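Local coordinates for citrate lyase, subunit 1 (Methanosaeta concilii, PDB 6HXI), which probably takes part in the ATP-dependent cleavage of citrate with coenzyme A to acetyl-CoA and oxaloacetate, and binds coenzyme A, at residues A11-A16 and G30-V35; V57-Q62 and P212-A217. All blocks are in the same frame, centred on the assembly; numbering follows the deposited sequence.

Contact 1: A11-A16 and G30-V35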
loop_
_atom_site.group_PDB
_atom_site.type_symbol
_atom_site.label_atom_id
_atom_site.label_comp_id
_atom_site.label_asym_id
_atom_site.label_seq_id
_atom_site.Cartn_x
_atom_site.Cartn_y
_atom_site.Cartn_z
ATOM N N ALA C 11 -48.395 -37.264 27.920
ATOM C CA ALA C 11 -49.601 -36.529 27.521
ATOM C C ALA C 11 -50.283 -35.848 28.734
ATOM O O ALA C 11 -50.633 -34.665 28.668
ATOM C CB ALA C 11 -50.564 -37.470 26.812
ATOM N N LYS C 12 -50.418 -36.593 29.849
ATOM C CA LYS C 12 -51.002 -36.123 31.107
ATOM C C LYS C 12 -50.108 -35.074 31.765
ATOM O O LYS C 12 -50.630 -34.126 32.350
ATOM C CB LYS C 12 -51.268 -37.291 32.066
ATOM C CG LYS C 12 -52.503 -38.091 31.691
ATOM C CD LYS C 12 -52.694 -39.293 32.571
ATOM C CE LYS C 12 -54.101 -39.803 32.413
ATOM N NZ LYS C 12 -54.347 -41.008 33.233
ATOM N N ASN C 13 -48.772 -35.236 31.658
ATOM C CA ASN C 13 -47.789 -34.291 32.190
ATOM C C ASN C 13 -47.889 -32.972 31.438
ATOM O O ASN C 13 -47.864 -31.918 32.085
ATOM C CB ASN C 13 -46.371 -34.845 32.122
ATOM C CG ASN C 13 -45.603 -34.691 33.411
ATOM O OD1 ASN C 13 -45.514 -33.603 34.001
ATOM N ND2 ASN C 13 -45.038 -35.788 33.886
ATOM N N LEU C 14 -48.053 -33.039 30.080
ATOM C CA LEU C 14 -48.253 -31.868 29.210
ATOM C C LEU C 14 -49.558 -31.171 29.624
ATOM O O LEU C 14 -49.572 -29.957 29.825
ATOM C CB LEU C 14 -48.298 -32.247 27.704
ATOM C CG LEU C 14 -46.958 -32.545 27.003
ATOM C CD1 LEU C 14 -47.166 -33.161 25.618
ATOM C CD2 LEU C 14 -46.116 -31.304 26.886
ATOM N N LEU C 15 -50.638 -31.954 29.797
ATOM C CA LEU C 15 -51.938 -31.440 30.216
ATOM C C LEU C 15 -51.853 -30.781 31.598
ATOM O O LEU C 15 -52.410 -29.699 31.783
ATOM C CB LEU C 15 -53.020 -32.533 30.206
ATOM C CG LEU C 15 -54.434 -31.973 30.238
ATOM C CD1 LEU C 15 -54.854 -31.519 28.881
ATOM C CD2 LEU C 15 -55.419 -32.983 30.772
ATOM N N ALA C 16 -51.147 -31.415 32.543
ATOM C CA ALA C 16 -50.960 -30.904 33.900
ATOM C C ALA C 16 -50.175 -29.595 33.892
ATOM O O ALA C 16 -50.557 -28.661 34.585
ATOM C CB ALA C 16 -50.255 -31.933 34.754
ATOM N N GLY C 30 -50.039 -32.696 38.799
ATOM C CA GLY C 30 -49.242 -33.526 37.903
ATOM C C GLY C 30 -48.705 -34.803 38.510
ATOM O O GLY C 30 -47.636 -35.257 38.093
ATOM N N ASN C 31 -49.437 -35.394 39.496
ATOM C CA ASN C 31 -49.033 -36.619 40.216
ATOM C C ASN C 31 -48.944 -37.816 39.279
ATOM O O ASN C 31 -49.921 -38.542 39.076
ATOM C CB ASN C 31 -49.926 -36.929 41.434
ATOM C CG ASN C 31 -50.052 -35.824 42.450
ATOM O OD1 ASN C 31 -51.146 -35.336 42.707
ATOM N ND2 ASN C 31 -48.949 -35.382 43.039
ATOM N N LEU C 32 -47.754 -37.996 38.683
ATOM C CA LEU C 32 -47.466 -39.056 37.720
ATOM C C LEU C 32 -46.075 -39.655 37.950
ATOM O O LEU C 32 -45.118 -38.939 38.272
ATOM C CB LEU C 32 -47.562 -38.507 36.286
ATOM C CG LEU C 32 -48.885 -37.880 35.846
ATOM C CD1 LEU C 32 -48.645 -36.692 34.967
ATOM C CD2 LEU C 32 -49.765 -38.889 35.143
ATOM N N ALA C 33 -45.975 -40.978 37.770
ATOM C CA ALA C 33 -44.737 -41.731 37.912
ATOM C C ALA C 33 -44.648 -42.773 36.794
ATOM O O ALA C 33 -45.602 -43.531 36.590
ATOM C CB ALA C 33 -44.695 -42.411 39.280
ATOM N N LEU C 34 -43.520 -42.789 36.057
ATOM C CA LEU C 34 -43.300 -43.766 34.993
ATOM C C LEU C 34 -42.261 -44.785 35.432
ATOM O O LEU C 34 -41.191 -44.401 35.906
ATOM C CB LEU C 34 -42.890 -43.098 33.657
ATOM C CG LEU C 34 -42.833 -44.020 32.411
ATOM C CD1 LEU C 34 -44.238 -44.401 31.919
ATOM C CD2 LEU C 34 -42.037 -43.390 31.305
ATOM N N VAL C 35 -42.566 -46.081 35.248
ATOM C CA VAL C 35 -41.688 -47.190 35.621
ATOM C C VAL C 35 -41.193 -47.952 34.383
ATOM O O VAL C 35 -41.953 -48.712 33.772
ATOM C CB VAL C 35 -42.339 -48.113 36.693
ATOM C CG1 VAL C 35 -41.450 -49.307 37.031
ATOM C CG2 VAL C 35 -42.664 -47.327 37.955
#
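Leu32 of the ATP-grasp region reaches from the loop that leads into edge strand 33-35 onto the flank of helix 8-18, a loop-on-helix contact in which one branched side chain settles against two consecutive helical residues, Lys12 and Asn13. Its two methyls share the work. CD2 lies against the aliphatic stem of Lys12, 3.8 Å from Lys12 CB and 3.9 Å from Lys12 CD, and the two side chains cross at about a right angle. CD1 lies mainly over the backbone of Asn13, 3.6 Å from Asn13 N, while the side chain of Asn13 runs past that of Leu32 in the opposite direction, leaving Asn13 ND2 3.9 Å from Leu32 CD1. Lys12 turns CG away from its carbonyl carbon (chi1 -77°), and from there its extended chain runs past the leucine to place the ammonium group beyond the contact, where Glu8, Glu109 and the carbonyl of Leu213 receive it. One helical turn after Lys12, the methyl of Ala16 rests on the backbone of Gly30, with Ala16 CB 3.7 Å from Gly30 CA. Between Gly30 and Leu32 an inverse gamma turn centred on Asn31 bends the chain. Across the interface the chemistry is purely van der Waals: Leu32 shields the carbon portion of a buried lysine, whose charge is answered by carboxylates elsewhere.

Contact 2: V57-Q62 and P212-A217; sequences VVKPDQ and PLDMVA
The carboxylate of Asp214 receives the ammonium end of Lys59 over one of its faces: Lys59 NZ stands 63° out of the carboxylate plane, so this salt bridge is not made edge-on. One oxygen carries it, since Lys59 NZ is 2.8 Å from Asp214 OD1 but 4.0 Å from Asp214 OD2. The last methylenes follow the same path, and Lys59 CE comes within 3.9 Å of Asp214 OD1. A second flat group, the peptide after Leu213, adds its oxygen: Lys59 NZ gives a weak hydrogen bond to Leu213 O at 3.0 Å. The lysine thus holds both a side chain and the main chain of the same short connection. Reach explains how, because the nearest CA atoms of the two segments, those of Lys59 and Asp214, are 10.2 Å apart. Lys59 starts with CG wedged between its backbone N and carbonyl carbon (chi1 53°); its extended chain then crosses most of the gap and meets Asp214, whose carboxylate comes toward it. Glu8 supplies a further salt bridge to the same ammonium group. Two residues after Lys59, Asp61 accepts the N-H groups of Glu8 and Tyr9, one on each carboxylate oxygen, at the start of helix 8-18. Strand 56-60 lies between strands 106-110 and 74-75, with helix 79-89 packed on Val58 and Pro60, whereas strand 209-220 runs between 3-6 and 195-206 in the six-stranded sheet, where helix 8-18 packs on Pro212 and Met215.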
loop_
_atom_site.group_PDB
_atom_site.type_symbol
_atom_site.label_atom_id
_atom_site.label_comp_id
_atom_site.label_asym_id
_atom_site.label_seq_id
_atom_site.Cartn_x
_atom_site.Cartn_y
_atom_site.Cartn_z
ATOM N N VAL C 57 -53.358 -46.328 40.931
ATOM C CA VAL C 57 -53.715 -46.989 39.674
ATOM C C VAL C 57 -52.371 -47.235 38.953
ATOM O O VAL C 57 -51.569 -46.310 38.798
ATOM C CB VAL C 57 -54.702 -46.176 38.779
ATOM C CG1 VAL C 57 -54.975 -46.882 37.455
ATOM C CG2 VAL C 57 -56.014 -45.910 39.495
ATOM N N VAL C 58 -52.124 -48.475 38.546
ATOM C CA VAL C 58 -50.909 -48.808 37.812
ATOM C C VAL C 58 -51.313 -49.644 36.581
ATOM O O VAL C 58 -52.064 -50.616 36.696
ATOM C CB VAL C 58 -49.749 -49.387 38.686
ATOM C CG1 VAL C 58 -50.184 -50.573 39.536
ATOM C CG2 VAL C 58 -48.504 -49.706 37.864
ATOM N N LYS C 59 -50.898 -49.172 35.396
ATOM C CA LYS C 59 -51.238 -49.755 34.099
ATOM C C LYS C 59 -50.074 -49.646 33.091
ATOM O O LYS C 59 -49.298 -48.686 33.178
ATOM C CB LYS C 59 -52.515 -49.089 33.533
ATOM C CG LYS C 59 -52.476 -47.557 33.466
ATOM C CD LYS C 59 -53.850 -46.964 33.224
ATOM C CE LYS C 59 -53.920 -45.532 33.676
ATOM N NZ LYS C 59 -55.136 -44.840 33.162
ATOM N N PRO C 60 -49.937 -50.590 32.114
ATOM C CA PRO C 60 -48.843 -50.467 31.134
ATOM C C PRO C 60 -49.027 -49.289 30.164
ATOM O O PRO C 60 -50.128 -49.071 29.651
ATOM C CB PRO C 60 -48.836 -51.824 30.420
ATOM C CG PRO C 60 -50.208 -52.347 30.581
ATOM C CD PRO C 60 -50.769 -51.787 31.851
ATOM N N ASP C 61 -47.943 -48.518 29.946
ATOM C CA ASP C 61 -47.911 -47.341 29.083
ATOM C C ASP C 61 -47.025 -47.603 27.857
ATOM O O ASP C 61 -45.982 -46.968 27.687
ATOM C CB ASP C 61 -47.446 -46.106 29.885
ATOM C CG ASP C 61 -47.864 -44.763 29.305
ATOM O OD1 ASP C 61 -48.506 -44.749 28.223
ATOM O OD2 ASP C 61 -47.555 -43.728 29.931
ATOM N N GLN C 62 -47.448 -48.541 27.000
ATOM C CA GLN C 62 -46.690 -48.916 25.805
ATOM C C GLN C 62 -47.511 -48.763 24.513
ATOM O O GLN C 62 -47.268 -49.459 23.517
ATOM C CB GLN C 62 -46.090 -50.322 25.967
ATOM C CG GLN C 62 -44.777 -50.322 26.735
ATOM C CD GLN C 62 -44.310 -51.714 27.067
ATOM O OE1 GLN C 62 -44.828 -52.363 27.976
ATOM N NE2 GLN C 62 -43.303 -52.193 26.352
ATOM N N PRO C 212 -58.473 -35.990 34.023
ATOM C CA PRO C 212 -58.385 -36.989 32.932
ATOM C C PRO C 212 -58.092 -38.392 33.492
ATOM O O PRO C 212 -57.153 -38.532 34.282
ATOM C CB PRO C 212 -57.200 -36.484 32.105
ATOM C CG PRO C 212 -56.320 -35.796 33.095
ATOM C CD PRO C 212 -57.205 -35.240 34.171
ATOM N N LEU C 213 -58.849 -39.429 33.084
ATOM C CA LEU C 213 -58.601 -40.779 33.603
ATOM C C LEU C 213 -57.723 -41.626 32.694
ATOM O O LEU C 213 -56.832 -42.325 33.176
ATOM C CB LEU C 213 -59.900 -41.514 33.966
ATOM C CG LEU C 213 -60.764 -40.885 35.088
ATOM C CD1 LEU C 213 -62.042 -41.686 35.307
ATOM C CD2 LEU C 213 -59.977 -40.720 36.387
ATOM N N ASP C 214 -57.967 -41.571 31.390
ATOM C CA ASP C 214 -57.170 -42.291 30.396
ATOM C C ASP C 214 -56.883 -41.344 29.260
ATOM O O ASP C 214 -57.742 -40.530 28.913
ATOM C CB ASP C 214 -57.860 -43.575 29.919
ATOM C CG ASP C 214 -57.857 -44.683 30.965
ATOM O OD1 ASP C 214 -56.853 -45.431 31.042
ATOM O OD2 ASP C 214 -58.858 -44.808 31.696
ATOM N N MET C 215 -55.656 -41.403 28.725
ATOM C CA MET C 215 -55.197 -40.508 27.673
ATOM C C MET C 215 -54.397 -41.219 26.567
ATOM O O MET C 215 -53.582 -42.112 26.832
ATOM C CB MET C 215 -54.380 -39.360 28.291
ATOM C CG MET C 215 -54.432 -38.083 27.498
ATOM S SD MET C 215 -53.851 -36.676 28.458
ATOM C CE MET C 215 -53.818 -35.436 27.203
ATOM N N VAL C 216 -54.679 -40.828 25.324
ATOM C CA VAL C 216 -54.044 -41.322 24.097
ATOM C C VAL C 216 -53.722 -40.065 23.322
ATOM O O VAL C 216 -54.590 -39.200 23.168
ATOM C CB VAL C 216 -54.970 -42.288 23.299
ATOM C CG1 VAL C 216 -54.456 -42.530 21.882
ATOM C CG2 VAL C 216 -55.157 -43.611 24.043
ATOM N N ALA C 217 -52.467 -39.924 22.893
ATOM C CA ALA C 217 -52.062 -38.722 22.172
ATOM C C ALA C 217 -51.019 -38.986 21.142
ATOM O O ALA C 217 -50.197 -39.894 21.300
ATOM C CB ALA C 217 -51.589 -37.637 23.141
#

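How the contacts relate
Both contacts lie in the ATP-grasp region, their centres about 10 Å apart. Contact 1 sets the loop before edge strand 33-35 of the four-stranded sheet against helix 8-18; contact 2 joins that sheet's inner strand to the six-stranded sheet. Contact 1 runs from buried Leu32 and Lys12 to exposed Gly30, burying 196 Å² by van der Waals packing, mostly of carbon; contact 2 sets a buried lysine against partly exposed Leu213 and Asp214, buries 87 Å² and depends on charge. They converge at Leu213 O, where Lys12 NZ makes a probable hydrogen bond of 2.8 Å alongside the weaker one from Lys59. Glu8 pairs with both lysines, which probably offsets the closeness of their ammonium groups.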